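Local coordinates for acyl carrier protein (Thermotoga maritima MSB8, PDB 6LVU) that probably carries the growing acyl chain during fatty acid biosynthesis, as a small helical carrier domain caught here in its apo form, without the phosphopantetheine arm, at residues 11-16 against 21-26; 5-10 against 71-76; 49-52 against 56-59. All coordinates share one frame; numbering follows the deposited sequence.

Overall arrangement
From the N terminus, helix 4-19 serves two contacts: its first half, residues 5-10, meets helix 69-79 in contact 2, and its second half, residues 11-16, meets the chain that follows it in contact 1. Contact 1 closes a short loop at once, bringing 21-26 back along the helix. Contact 3 closes a later one, where 56-59 returns to helix 42-54. Both lie within the long loop that contact 2 closes between the two ends of the carrier domain, and they follow one another without crossing. F50 of contact 3 reaches V11, I14 and I15 as well as I72 and I76, so the three helices share one apolar interior.

Contact 1: 11-16 against 21-26; sequences VKSIIS and VDESQV. With ZN (zinc ion), chain F.
K12, I15 and S16 of helix 4-19 meet V21, E23 and V26 in a helix-to-loop contact of the acyl carrier protein helical bundle, where the chain leaving the helix turns back along its flank. The loop is shaped by an Asx turn at D22: OD2 accepts a hydrogen bond from the backbone N-H of S24, two residues on, through its anti lone pair, while S24 OG donates to the same oxygen from above the carboxylate plane. A short 3-10 segment, 23-25, begins with E23 and is followed by V26; both meet the helix.

The inner part is apolar. V26 suits this buried place because its two methyls divide the work: CG2 lies 4.0 Å from I15 CG2, and CG1 sits beside K12, whose CG is 3.9 Å from V26 CB. K12 can serve here because its long aliphatic part packs while its amine continues outward; with CG anti to the backbone N (chi1 163°), the chain runs over V26 and lies roughly perpendicular to the E23 side chain. K12 NZ stays 4.6 Å from E23 OE1, too far for a salt bridge, though the opposite charges probably attract. V26 and I15 also touch V69, joining this flank to helix 69-79.

Toward the surface the contact turns polar. E23 OE1 binds a zinc ion at 2.5 Å, and two waters also bind the ion. One of these waters accepts from S13 OG and donates to E23 OE2, each bond 2.7 Å long, and thereby links the helix to the glutamate. A small hydroxyl residue fits where helix and loop come closest: S16 OG, anti to its own N, donates 2.6 Å to V21 O, nearly in line with the carbonyl (C=O...OG angle 161°).

Contact 2: 5-10 against 71-76; sequences EEIFSK and DIVSYI
In I7, a chi1 of -63° leaves CG2 anti to the backbone N, and I76 adopts nearly the same torsion, so each isoleucine offers CG2 across the interface; the two methyls meet at 3.8 Å as the side chains run alongside one another, head to tail. The same I7 methyl also touches V73 CG1, at 3.7 Å, and so sits between two residues one helical turn apart. F8 is turned with CG anti to N (chi1 168°), which places its ring beside V73: V73 CG2 lies in the ring plane at its edge, 4.0 Å from F8 CD2. That methyl also comes within 3.9 Å of F8 CA, packing against the backbone of the first helix. Compact beta-branched residues suit the valine and isoleucine positions, because they fill the space between helices without long flexible ends.

The axes of the short segments 5-10 and 71-76 pass 9.4 Å apart, with 132° between their N-to-C directions, a steeply inclined crossing nearer antiparallel than parallel. F54 of helix 42-54 touches both I7 and I76. The arrangement is the apolar helix-to-helix seam between the first and last helices of the acyl carrier protein bundle.

Contact 3: 49-52 against 56-59; sequences DFES and VKVD. With ZN (zinc ion), chain E.
One face of the E51 carboxylate is covered by K57, whose CG lies almost directly over E51 CD at 3.3 Å; V58 CG2 nears OE1 obliquely from the other side, at 3.4 Å. OE1 turns its anti lone pair to the backbone N-H of V58, an N-to-OE1 distance of 2.8 Å with an N-H...O angle of 156°. K57 NZ sits close to both carboxylate oxygens, and the salt bridge is to OE2, which it meets on the syn side from 32° out of the carboxylate plane; the modelled 2.5 Å between K57 NZ and E51 OE2 is short, and its exact length is doubtful.

K57 gets there by bending at chi3 and chi4: its chain first passes over the carboxylate and then curls back so that NZ descends to the oxygens. Glutamate suits position 51 because, extended beyond CG, it spans the gap from helix 42-54 to the chain that follows it. Its backbone takes part as well: E51 O accepts the backbone N-H of V56 at 3.3 Å.

Elsewhere on the same helix stretch, D49 OD1 binds a zinc ion at 2.1 Å, together with D45 and a water, while the F50 side chain touches helices 4-19 and 69-79. V58 rests against Y75, whose hydroxyl is hydrogen-bonded to D59 N, so this part of the chain also meets helix 69-79.

E51 is buried, yet its carboxylate accepts the peptide N-H of V58 and has the ammonium group of K57 nearby; both would favour the ionised form, in which this one side chain links helix 42-54 to 56-59.

Contact 1: 11-16 against 21-26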
# COMPACT_ATOMS: atom_id res chain seq x y z
N VAL A 11 -3.83 -1.86 5.38
CA VAL A 11 -3.39 -1.28 4.11
C VAL A 11 -4.60 -0.97 3.25
O VAL A 11 -4.66 0.07 2.57
CB VAL A 11 -2.41 -2.23 3.40
CG1 VAL A 11 -2.37 -1.90 1.91
CG2 VAL A 11 -1.00 -2.14 4.03
N LYS A 12 -5.60 -1.84 3.29
CA LYS A 12 -6.75 -1.70 2.41
C LYS A 12 -7.61 -0.52 2.84
O LYS A 12 -8.08 0.25 1.99
CB LYS A 12 -7.54 -3.01 2.41
CG LYS A 12 -8.95 -2.90 1.88
CD LYS A 12 -9.59 -4.28 1.82
CE LYS A 12 -9.79 -4.84 3.22
NZ LYS A 12 -10.31 -6.24 3.21
N SER A 13 -7.77 -0.32 4.15
CA SER A 13 -8.55 0.81 4.63
C SER A 13 -7.87 2.13 4.28
O SER A 13 -8.52 3.06 3.79
CB SER A 13 -8.73 0.68 6.15
OG SER A 13 -9.60 -0.41 6.45
N ILE A 14 -6.57 2.22 4.52
CA ILE A 14 -5.85 3.45 4.21
C ILE A 14 -5.96 3.77 2.72
O ILE A 14 -6.20 4.91 2.34
CB ILE A 14 -4.38 3.34 4.67
CG1 ILE A 14 -4.31 3.27 6.20
CG2 ILE A 14 -3.57 4.48 4.14
CD1 ILE A 14 -2.95 2.84 6.73
N ILE A 15 -5.78 2.75 1.87
CA ILE A 15 -5.84 3.00 0.43
C ILE A 15 -7.22 3.49 0.05
O ILE A 15 -7.38 4.47 -0.69
CB ILE A 15 -5.45 1.74 -0.37
CG1 ILE A 15 -3.94 1.51 -0.30
CG2 ILE A 15 -5.91 1.86 -1.81
CD1 ILE A 15 -3.49 0.27 -1.06
N SER A 16 -8.25 2.83 0.59
CA SER A 16 -9.63 3.21 0.31
C SER A 16 -9.92 4.61 0.83
O SER A 16 -10.58 5.40 0.15
CB SER A 16 -10.58 2.21 0.96
OG SER A 16 -11.93 2.50 0.64
N VAL A 21 -11.36 4.96 -3.51
CA VAL A 21 -11.94 3.80 -4.13
C VAL A 21 -12.61 2.97 -3.06
O VAL A 21 -12.32 3.09 -1.87
CB VAL A 21 -10.88 2.97 -4.88
CG1 VAL A 21 -10.07 3.86 -5.80
CG2 VAL A 21 -9.98 2.27 -3.88
N ASP A 22 -13.49 2.07 -3.50
CA ASP A 22 -14.22 1.21 -2.59
C ASP A 22 -13.34 0.03 -2.20
O ASP A 22 -12.50 -0.43 -2.97
CB ASP A 22 -15.50 0.73 -3.25
CG ASP A 22 -16.37 -0.06 -2.33
OD1 ASP A 22 -17.50 0.41 -2.06
OD2 ASP A 22 -15.95 -1.15 -1.88
N GLU A 23 -13.54 -0.46 -0.97
CA GLU A 23 -12.67 -1.53 -0.47
C GLU A 23 -12.81 -2.82 -1.28
O GLU A 23 -11.88 -3.63 -1.31
CB GLU A 23 -12.96 -1.83 0.99
CG GLU A 23 -12.46 -0.81 1.97
CD GLU A 23 -12.24 -1.43 3.34
OE1 GLU A 23 -12.86 -2.48 3.60
OE2 GLU A 23 -11.50 -0.85 4.17
N SER A 24 -13.95 -3.02 -1.92
CA SER A 24 -14.14 -4.21 -2.74
C SER A 24 -13.16 -4.27 -3.92
O SER A 24 -12.93 -5.35 -4.46
CB SER A 24 -15.59 -4.26 -3.23
OG SER A 24 -15.95 -3.01 -3.80
N GLN A 25 -12.59 -3.13 -4.32
CA GLN A 25 -11.61 -3.08 -5.41
C GLN A 25 -10.18 -3.32 -4.95
O GLN A 25 -9.29 -3.48 -5.80
CB GLN A 25 -11.68 -1.72 -6.14
CG GLN A 25 -13.09 -1.19 -6.40
CD GLN A 25 -13.11 0.26 -6.90
OE1 GLN A 25 -13.76 1.13 -6.32
NE2 GLN A 25 -12.38 0.52 -8.00
N VAL A 26 -9.90 -3.30 -3.65
CA VAL A 26 -8.54 -3.37 -3.15
C VAL A 26 -8.24 -4.82 -2.81
O VAL A 26 -8.61 -5.32 -1.74
CB VAL A 26 -8.32 -2.44 -1.95
CG1 VAL A 26 -6.87 -2.51 -1.47
CG2 VAL A 26 -8.70 -1.02 -2.34
ZN ZN F . -12.81 -3.17 6.04
O HOH W 1 -10.36 -2.84 5.62
O HOH W 2 -15.07 -2.90 6.19

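Contact 2: 5-10 against 71-76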
# COMPACT_ATOMS: atom_id res chain seq x y z
N GLU A 5 -2.99 -10.88 7.33
CA GLU A 5 -4.38 -10.47 7.29
C GLU A 5 -4.57 -9.15 8.03
O GLU A 5 -5.35 -8.29 7.60
CB GLU A 5 -5.27 -11.57 7.87
CG GLU A 5 -5.56 -12.71 6.87
CD GLU A 5 -6.04 -14.01 7.58
OE1 GLU A 5 -6.43 -13.96 8.78
OE2 GLU A 5 -6.05 -15.07 6.93
N GLU A 6 -3.83 -8.95 9.13
CA GLU A 6 -3.87 -7.68 9.85
C GLU A 6 -3.30 -6.55 9.01
O GLU A 6 -3.92 -5.49 8.87
CB GLU A 6 -3.08 -7.76 11.16
CG GLU A 6 -2.90 -6.38 11.81
CD GLU A 6 -2.05 -6.39 13.08
OE1 GLU A 6 -1.39 -7.42 13.38
OE2 GLU A 6 -2.03 -5.36 13.79
N ILE A 7 -2.10 -6.75 8.46
CA ILE A 7 -1.45 -5.73 7.67
C ILE A 7 -2.30 -5.40 6.45
O ILE A 7 -2.55 -4.22 6.15
CB ILE A 7 -0.05 -6.21 7.25
CG1 ILE A 7 0.82 -6.40 8.49
CG2 ILE A 7 0.59 -5.22 6.27
CD1 ILE A 7 2.09 -7.16 8.21
N PHE A 8 -2.77 -6.43 5.75
CA PHE A 8 -3.54 -6.20 4.54
C PHE A 8 -4.86 -5.46 4.82
O PHE A 8 -5.28 -4.60 4.04
CB PHE A 8 -3.81 -7.53 3.82
CG PHE A 8 -4.83 -7.41 2.74
CD1 PHE A 8 -6.12 -7.89 2.93
CD2 PHE A 8 -4.53 -6.77 1.57
CE1 PHE A 8 -7.07 -7.75 1.94
CE2 PHE A 8 -5.47 -6.62 0.58
CZ PHE A 8 -6.74 -7.11 0.76
N SER A 9 -5.53 -5.80 5.92
CA SER A 9 -6.76 -5.08 6.27
C SER A 9 -6.50 -3.60 6.47
O SER A 9 -7.27 -2.75 5.99
CB SER A 9 -7.39 -5.68 7.52
OG SER A 9 -8.51 -4.89 7.90
N LYS A 10 -5.44 -3.26 7.20
CA LYS A 10 -5.12 -1.85 7.45
C LYS A 10 -4.62 -1.16 6.19
O LYS A 10 -4.89 0.04 5.97
CB LYS A 10 -4.10 -1.73 8.57
CG LYS A 10 -4.62 -2.18 9.97
CD LYS A 10 -3.48 -2.04 11.00
CE LYS A 10 -3.96 -1.96 12.43
NZ LYS A 10 -3.89 -3.28 13.11
N ASP A 71 2.36 -6.07 -2.93
CA ASP A 71 3.75 -5.64 -2.77
C ASP A 71 3.92 -4.83 -1.50
O ASP A 71 4.90 -5.01 -0.76
CB ASP A 71 4.18 -4.79 -3.96
CG ASP A 71 4.50 -5.61 -5.18
OD1 ASP A 71 4.72 -6.83 -5.03
OD2 ASP A 71 4.53 -5.03 -6.30
N ILE A 72 3.00 -3.89 -1.25
CA ILE A 72 3.03 -3.08 -0.03
C ILE A 72 2.93 -3.96 1.20
O ILE A 72 3.72 -3.85 2.13
CB ILE A 72 1.89 -2.04 -0.05
CG1 ILE A 72 2.15 -0.97 -1.08
CG2 ILE A 72 1.68 -1.44 1.33
CD1 ILE A 72 0.89 -0.39 -1.64
N VAL A 73 1.93 -4.85 1.21
CA VAL A 73 1.77 -5.74 2.37
C VAL A 73 3.04 -6.53 2.61
O VAL A 73 3.58 -6.56 3.73
CB VAL A 73 0.56 -6.66 2.16
CG1 VAL A 73 0.37 -7.54 3.37
CG2 VAL A 73 -0.68 -5.86 1.87
N SER A 74 3.60 -7.14 1.55
CA SER A 74 4.79 -7.97 1.73
C SER A 74 5.97 -7.14 2.20
O SER A 74 6.75 -7.59 3.04
CB SER A 74 5.14 -8.71 0.45
OG SER A 74 4.28 -9.83 0.28
N TYR A 75 6.13 -5.93 1.67
CA TYR A 75 7.21 -5.10 2.16
C TYR A 75 7.02 -4.78 3.64
O TYR A 75 7.97 -4.85 4.42
CB TYR A 75 7.32 -3.83 1.31
CG TYR A 75 8.62 -3.10 1.49
CD1 TYR A 75 9.67 -3.27 0.61
CD2 TYR A 75 8.80 -2.23 2.57
CE1 TYR A 75 10.87 -2.60 0.78
CE2 TYR A 75 10.00 -1.56 2.75
CZ TYR A 75 11.03 -1.74 1.86
OH TYR A 75 12.22 -1.06 2.05
N ILE A 76 5.78 -4.45 4.05
CA ILE A 76 5.52 -4.21 5.46
C ILE A 76 5.77 -5.46 6.29
O ILE A 76 6.40 -5.40 7.36
CB ILE A 76 4.09 -3.68 5.67
CG1 ILE A 76 3.92 -2.33 4.98
CG2 ILE A 76 3.82 -3.47 7.12
CD1 ILE A 76 2.49 -1.87 4.91

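Contact 3: 49-52 against 56-59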
# COMPACT_ATOMS: atom_id res chain seq x y z
N ASP A 49 2.20 7.14 5.09
CA ASP A 49 1.09 6.80 5.97
C ASP A 49 1.23 5.37 6.48
O ASP A 49 1.04 5.12 7.68
CB ASP A 49 -0.21 7.06 5.23
CG ASP A 49 -0.34 8.51 4.81
OD1 ASP A 49 0.23 9.38 5.52
OD2 ASP A 49 -0.97 8.81 3.77
N PHE A 50 1.64 4.43 5.61
CA PHE A 50 1.96 3.08 6.06
C PHE A 50 3.14 3.06 7.01
O PHE A 50 3.16 2.29 7.98
CB PHE A 50 2.23 2.15 4.86
CG PHE A 50 1.08 2.06 3.88
CD1 PHE A 50 -0.23 2.04 4.34
CD2 PHE A 50 1.31 2.03 2.52
CE1 PHE A 50 -1.30 1.99 3.44
CE2 PHE A 50 0.25 1.96 1.63
CZ PHE A 50 -1.05 1.94 2.08
N GLU A 51 4.15 3.91 6.76
CA GLU A 51 5.30 3.99 7.65
C GLU A 51 4.87 4.36 9.07
O GLU A 51 5.31 3.74 10.04
CB GLU A 51 6.30 5.01 7.12
CG GLU A 51 7.31 4.40 6.16
CD GLU A 51 8.20 5.41 5.48
OE1 GLU A 51 9.18 4.99 4.83
OE2 GLU A 51 7.96 6.63 5.62
N SER A 52 3.99 5.35 9.19
CA SER A 52 3.50 5.77 10.50
C SER A 52 2.47 4.80 11.05
O SER A 52 2.30 4.71 12.27
CB SER A 52 2.90 7.18 10.38
OG SER A 52 1.92 7.40 11.38
N VAL A 56 7.32 1.19 10.62
CA VAL A 56 8.42 0.69 9.80
C VAL A 56 8.80 1.82 8.88
O VAL A 56 8.11 2.84 8.81
CB VAL A 56 8.03 -0.56 8.97
CG1 VAL A 56 7.72 -1.74 9.89
CG2 VAL A 56 6.85 -0.24 8.08
N LYS A 57 9.87 1.63 8.12
CA LYS A 57 10.12 2.59 7.05
C LYS A 57 10.73 1.88 5.86
O LYS A 57 11.25 0.76 5.95
CB LYS A 57 11.02 3.76 7.51
CG LYS A 57 10.22 4.98 8.04
CD LYS A 57 10.95 6.32 7.86
CE LYS A 57 11.37 6.59 6.40
NZ LYS A 57 10.37 7.39 5.61
N VAL A 58 10.66 2.56 4.73
CA VAL A 58 10.94 1.95 3.45
C VAL A 58 12.07 2.75 2.82
O VAL A 58 12.30 3.91 3.17
CB VAL A 58 9.72 1.93 2.52
CG1 VAL A 58 8.49 1.39 3.24
CG2 VAL A 58 9.51 3.29 1.92
N ASP A 59 12.79 2.11 1.92
CA ASP A 59 13.79 2.80 1.14
C ASP A 59 13.12 3.50 -0.04
O ASP A 59 12.10 3.02 -0.56
CB ASP A 59 14.84 1.79 0.66
CG ASP A 59 16.11 2.44 0.16
OD1 ASP A 59 16.21 3.69 0.18
OD2 ASP A 59 17.02 1.69 -0.24
ZN ZN E . 0.45 11.12 4.34
O HOH W 3 -1.77 11.25 3.77